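Side-chain contacts in aminotransferase, class I and II (Erwinia tasmaniensis, PDB 5Z0Q), which is a homodimeric, pyridoxal-5'-phosphate-containing protein of the class I and II aminotransferase family, also known as OvoB: residues R46-D49 with C50-D53; P272-D275 with V276-V280. All blocks are in the same frame, centred on the assembly; numbering follows the deposited sequence.

Overall arrangement
Contacts 1 and 2 are both places where a loop turns into a helix: loop residues 46-48 lead into helix 49-59, and the loop residues 272-275 lead into helix 276-288. Their centres lie about 17 Å apart and their nearest atoms about 6 Å, without touching, yet the two helices pack on each other and both contacts reach the second subunit. Contact 1 is partly buried, with two aspartates exposed, and combines main-chain helix bonds with a methyl group against a guanidinium. In contact 2 every touching residue is buried; there an aspartate side chain caps the helix and a valine lies over a tyrosine ring.

Contact 1 (R46-D49 with C50-D53); sequences RAAD and CIID
R46 lays its guanidinium over the end of I52: CD1 of I52 sits 3.4 Å from CZ of R46, above the centre of the plane, so the methyl meets a face. The two side chains cross at about a right angle. R46 reaches this position because its CG is anti to the backbone N (chi1 168°) and the chain stays extended as far as NE. At the guanidinium edge, in plane, OD1 of D49 lies 4.0 Å from NH2 of R46, a long salt bridge. Further along I52, CG1 rests 4.2 Å from CB of A47, while CB of A48 packs 3.8 Å from SG of C50.

The I52 end of this contact is set by the first turn of the helix, with A48 as N-cap. I52 N donates to A48 O at 3.1 Å and D53 N to D49 O at 2.8 Å; a weak bond from I51 N also reaches A48 O.

R46 and I52 pack on G62 of the second subunit, and A47 on F64 of that subunit. Residues 46-53 thus open helix 49-59 beside the second subunit, while within their own chain I51 touches A281 and A285 of helix 276-288.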
ATOM      1  N   ARG A  46     -14.585 -14.245  12.015  1.00 25.16           N
ATOM      2  CA  ARG A  46     -15.263 -13.448  11.003  1.00 28.18           C
ATOM      3  C   ARG A  46     -15.401 -12.006  11.477  1.00 26.47           C
ATOM      4  O   ARG A  46     -15.646 -11.745  12.658  1.00 25.35           O
ATOM      5  CB  ARG A  46     -16.634 -14.059  10.706  1.00 30.56           C
ATOM      6  CG  ARG A  46     -17.576 -13.201   9.878  1.00 33.29           C
ATOM      7  CD  ARG A  46     -18.934 -13.881   9.767  1.00 34.98           C
ATOM      8  NE  ARG A  46     -19.981 -12.983   9.287  1.00 38.39           N
ATOM      9  CZ  ARG A  46     -20.382 -12.908   8.022  1.00 38.16           C
ATOM     10  NH1 ARG A  46     -19.821 -13.675   7.099  1.00 35.35           N
ATOM     11  NH2 ARG A  46     -21.344 -12.060   7.681  1.00 46.87           N
ATOM     12  N   ALA A  47     -15.224 -11.066  10.550  1.00 27.33           N
ATOM     13  CA  ALA A  47     -15.288  -9.654  10.898  1.00 23.40           C
ATOM     14  C   ALA A  47     -16.689  -9.281  11.379  1.00 24.80           C
ATOM     15  O   ALA A  47     -17.676  -9.967  11.102  1.00 32.59           O
ATOM     16  CB  ALA A  47     -14.892  -8.787   9.704  1.00 18.79           C
ATOM     17  N   ALA A  48     -16.761  -8.174  12.115  1.00 24.44           N
ATOM     18  CA  ALA A  48     -18.032  -7.709  12.653  1.00 23.09           C
ATOM     19  C   ALA A  48     -19.012  -7.399  11.528  1.00 26.39           C
ATOM     20  O   ALA A  48     -18.620  -7.072  10.403  1.00 28.61           O
ATOM     21  CB  ALA A  48     -17.821  -6.467  13.521  1.00 23.04           C
ATOM     22  N   ASP A  49     -20.306  -7.509  11.843  1.00 26.48           N
ATOM     23  CA  ASP A  49     -21.336  -7.260  10.839  1.00 30.22           C
ATOM     24  C   ASP A  49     -21.270  -5.837  10.304  1.00 32.59           C
ATOM     25  O   ASP A  49     -21.527  -5.609   9.117  1.00 30.69           O
ATOM     26  CB  ASP A  49     -22.721  -7.546  11.420  1.00 25.09           C
ATOM     27  CG  ASP A  49     -22.989  -9.030  11.592  1.00 40.35           C
ATOM     28  OD1 ASP A  49     -22.448  -9.833  10.799  1.00 40.87           O
ATOM     29  OD2 ASP A  49     -23.746  -9.393  12.517  1.00 44.09           O
ATOM     30  N   CYS A  50     -20.920  -4.871  11.156  1.00 28.26           N
ATOM     31  CA  CYS A  50     -20.822  -3.490  10.701  1.00 25.57           C
ATOM     32  C   CYS A  50     -19.704  -3.309   9.682  1.00 29.12           C
ATOM     33  O   CYS A  50     -19.832  -2.489   8.765  1.00 25.69           O
ATOM     34  CB  CYS A  50     -20.606  -2.558  11.890  1.00 31.26           C
ATOM     35  SG  CYS A  50     -19.156  -2.957  12.886  1.00 41.11           S
ATOM     36  N   ILE A  51     -18.608  -4.057   9.822  1.00 29.71           N
ATOM     37  CA  ILE A  51     -17.521  -3.972   8.852  1.00 28.34           C
ATOM     38  C   ILE A  51     -17.953  -4.566   7.517  1.00 28.77           C
ATOM     39  O   ILE A  51     -17.720  -3.980   6.453  1.00 28.27           O
ATOM     40  CB  ILE A  51     -16.260  -4.668   9.394  1.00 25.03           C
ATOM     41  CG1 ILE A  51     -15.742  -3.948  10.642  1.00 25.68           C
ATOM     42  CG2 ILE A  51     -15.184  -4.731   8.322  1.00 20.12           C
ATOM     43  CD1 ILE A  51     -14.560  -4.636  11.290  1.00 19.74           C
ATOM     44  N   ILE A  52     -18.595  -5.735   7.555  1.00 24.38           N
ATOM     45  CA  ILE A  52     -19.002  -6.401   6.322  1.00 26.25           C
ATOM     46  C   ILE A  52     -20.107  -5.615   5.625  1.00 26.78           C
ATOM     47  O   ILE A  52     -20.078  -5.436   4.401  1.00 26.91           O
ATOM     48  CB  ILE A  52     -19.427  -7.851   6.619  1.00 26.17           C
ATOM     49  CG1 ILE A  52     -18.228  -8.652   7.130  1.00 26.18           C
ATOM     50  CG2 ILE A  52     -20.021  -8.503   5.380  1.00 20.97           C
ATOM     51  CD1 ILE A  52     -18.539 -10.095   7.423  1.00 28.30           C
ATOM     52  N   ASP A  53     -21.089  -5.126   6.385  1.00 35.65           N
ATOM     53  CA  ASP A  53     -22.164  -4.340   5.786  1.00 30.93           C
ATOM     54  C   ASP A  53     -21.646  -3.035   5.197  1.00 30.50           C
ATOM     55  O   ASP A  53     -22.155  -2.575   4.169  1.00 38.73           O
ATOM     56  CB  ASP A  53     -23.256  -4.061   6.820  1.00 33.93           C
ATOM     57  CG  ASP A  53     -23.953  -5.327   7.288  1.00 46.18           C
ATOM     58  OD1 ASP A  53     -23.550  -6.428   6.852  1.00 43.07           O
ATOM     59  OD2 ASP A  53     -24.905  -5.221   8.091  1.00 46.49           O
TER

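Contact 2 (P272-D275 with V276-V280); sequences PDVD and VLAYV
V274 lies over one face of the Y279 ring, just ahead of a capped helix N-terminus whose N-cap is D275. The evidence for a CH-pi contact is the position of CB of V274, 3.8 Å from the centroid of the Y279 ring and 25° off its normal. That atom is offset toward the rim, on the hydroxyl side: the nearest ring atom to it is CZ of Y279, at 3.5 Å. V274 runs roughly perpendicular to the tyrosine side chain, and the valine's branches divide the work. CG1, anti to the backbone N (chi1 -176°), turns to the helix and meets CB of A278 at 3.8 Å, whereas CG2 lies against OH of Y279.

D275 joins the same helical turn through two different oxygens. Its main-chain O accepts from Y279 N at 3.2 Å; this bond anchors the residue that carries the ring. Its carboxylate turns instead toward the helix start, where OD1 accepts from L277 N, while CB of D275 packs 3.7 Å from CB of A278.

Outside the turn, Y279 touches T69 and S70, V274 packs on A249 and A278 on L247, and V276 and L277 rest on R58 of helix 49-59. At the dimer interface L277 meets L277 of the second subunit, and OD2 of D275 comes close to OD2 of D275 of that subunit; such proximity of like charges may favour protonation of one carboxylate. A278 has its side chain about 10 Å from a bound pyridoxal-5'-phosphate.

The capping bond from L277 N to OD1 of D275 is modelled at 2.5 Å, a length that is doubtful at this resolution, with the donor nearly on the line of that oxygen's C-O bond.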
ATOM      1  N   PRO A 272       2.271   4.045  -1.030  1.00 20.02           N
ATOM      2  CA  PRO A 272       1.029   4.475  -1.679  1.00 28.24           C
ATOM      3  C   PRO A 272      -0.023   4.887  -0.653  1.00 27.69           C
ATOM      4  O   PRO A 272       0.180   4.807   0.557  1.00 27.62           O
ATOM      5  CB  PRO A 272       0.597   3.227  -2.451  1.00 27.90           C
ATOM      6  CG  PRO A 272       1.131   2.098  -1.637  1.00 25.57           C
ATOM      7  CD  PRO A 272       2.442   2.583  -1.073  1.00 27.49           C
ATOM      8  N   ASP A 273      -1.167   5.334  -1.167  1.00 25.79           N
ATOM      9  CA  ASP A 273      -2.289   5.710  -0.325  1.00 28.76           C
ATOM     10  C   ASP A 273      -3.064   4.471   0.118  1.00 29.18           C
ATOM     11  O   ASP A 273      -2.881   3.366  -0.401  1.00 28.26           O
ATOM     12  CB  ASP A 273      -3.214   6.680  -1.062  1.00 34.16           C
ATOM     13  CG  ASP A 273      -2.589   8.048  -1.256  1.00 48.73           C
ATOM     14  OD1 ASP A 273      -1.670   8.398  -0.487  1.00 48.69           O
ATOM     15  OD2 ASP A 273      -3.023   8.776  -2.175  1.00 56.31           O
ATOM     16  N   VAL A 274      -3.948   4.671   1.097  1.00 27.25           N
ATOM     17  CA  VAL A 274      -4.729   3.567   1.637  1.00 18.57           C
ATOM     18  C   VAL A 274      -5.794   3.144   0.630  1.00 25.65           C
ATOM     19  O   VAL A 274      -6.336   3.964  -0.123  1.00 22.96           O
ATOM     20  CB  VAL A 274      -5.357   3.967   2.985  1.00 24.79           C
ATOM     21  CG1 VAL A 274      -6.101   2.795   3.611  1.00 22.65           C
ATOM     22  CG2 VAL A 274      -4.285   4.488   3.932  1.00 26.72           C
ATOM     23  N   ASP A 275      -6.083   1.844   0.608  1.00 29.93           N
ATOM     24  CA  ASP A 275      -7.126   1.306  -0.253  1.00 26.32           C
ATOM     25  C   ASP A 275      -8.459   1.994   0.027  1.00 32.78           C
ATOM     26  O   ASP A 275      -8.766   2.374   1.161  1.00 29.86           O
ATOM     27  CB  ASP A 275      -7.248  -0.207  -0.037  1.00 30.59           C
ATOM     28  CG  ASP A 275      -8.179  -0.879  -1.034  1.00 38.22           C
ATOM     29  OD1 ASP A 275      -9.361  -0.483  -1.128  1.00 37.85           O
ATOM     30  OD2 ASP A 275      -7.726  -1.814  -1.728  1.00 49.71           O
ATOM     31  N   VAL A 276      -9.255   2.156  -1.034  1.00 33.81           N
ATOM     32  CA  VAL A 276     -10.575   2.767  -0.894  1.00 24.90           C
ATOM     33  C   VAL A 276     -11.458   1.927   0.019  1.00 30.11           C
ATOM     34  O   VAL A 276     -12.186   2.459   0.869  1.00 29.54           O
ATOM     35  CB  VAL A 276     -11.212   2.968  -2.282  1.00 26.66           C
ATOM     36  CG1 VAL A 276     -12.727   2.953  -2.188  1.00 31.79           C
ATOM     37  CG2 VAL A 276     -10.733   4.273  -2.898  1.00 23.60           C
ATOM     38  N   LEU A 277     -11.400   0.602  -0.128  1.00 29.85           N
ATOM     39  CA  LEU A 277     -12.199  -0.282   0.712  1.00 22.03           C
ATOM     40  C   LEU A 277     -11.632  -0.405   2.120  1.00 22.68           C
ATOM     41  O   LEU A 277     -12.385  -0.667   3.064  1.00 32.23           O
ATOM     42  CB  LEU A 277     -12.306  -1.664   0.065  1.00 24.93           C
ATOM     43  CG  LEU A 277     -12.976  -1.697  -1.311  1.00 24.55           C
ATOM     44  CD1 LEU A 277     -12.851  -3.070  -1.942  1.00 22.59           C
ATOM     45  CD2 LEU A 277     -14.435  -1.297  -1.199  1.00 28.67           C
ATOM     46  N   ALA A 278     -10.320  -0.221   2.285  1.00 25.87           N
ATOM     47  CA  ALA A 278      -9.725  -0.310   3.614  1.00 25.67           C
ATOM     48  C   ALA A 278     -10.175   0.837   4.508  1.00 26.11           C
ATOM     49  O   ALA A 278     -10.330   0.652   5.721  1.00 28.85           O
ATOM     50  CB  ALA A 278      -8.201  -0.337   3.506  1.00 27.36           C
ATOM     51  N   TYR A 279     -10.383   2.024   3.935  1.00 24.03           N
ATOM     52  CA  TYR A 279     -10.908   3.140   4.714  1.00 26.70           C
ATOM     53  C   TYR A 279     -12.302   2.834   5.244  1.00 29.53           C
ATOM     54  O   TYR A 279     -12.633   3.181   6.384  1.00 28.57           O
ATOM     55  CB  TYR A 279     -10.931   4.409   3.863  1.00 22.12           C
ATOM     56  CG  TYR A 279      -9.646   5.204   3.883  1.00 22.45           C
ATOM     57  CD1 TYR A 279      -8.915   5.352   5.054  1.00 22.72           C
ATOM     58  CD2 TYR A 279      -9.168   5.811   2.730  1.00 21.82           C
ATOM     59  CE1 TYR A 279      -7.741   6.083   5.075  1.00 24.16           C
ATOM     60  CE2 TYR A 279      -7.995   6.541   2.741  1.00 23.78           C
ATOM     61  CZ  TYR A 279      -7.288   6.675   3.914  1.00 23.56           C
ATOM     62  OH  TYR A 279      -6.121   7.402   3.923  1.00 23.10           O
ATOM     63  N   VAL A 280     -13.133   2.181   4.428  1.00 23.74           N
ATOM     64  CA  VAL A 280     -14.509   1.903   4.827  1.00 26.28           C
ATOM     65  C   VAL A 280     -14.545   0.903   5.975  1.00 28.41           C
ATOM     66  O   VAL A 280     -15.341   1.040   6.913  1.00 26.31           O
ATOM     67  CB  VAL A 280     -15.320   1.411   3.614  1.00 29.14           C
ATOM     68  CG1 VAL A 280     -16.721   1.007   4.034  1.00 28.49           C
ATOM     69  CG2 VAL A 280     -15.377   2.490   2.543  1.00 21.16           C
TER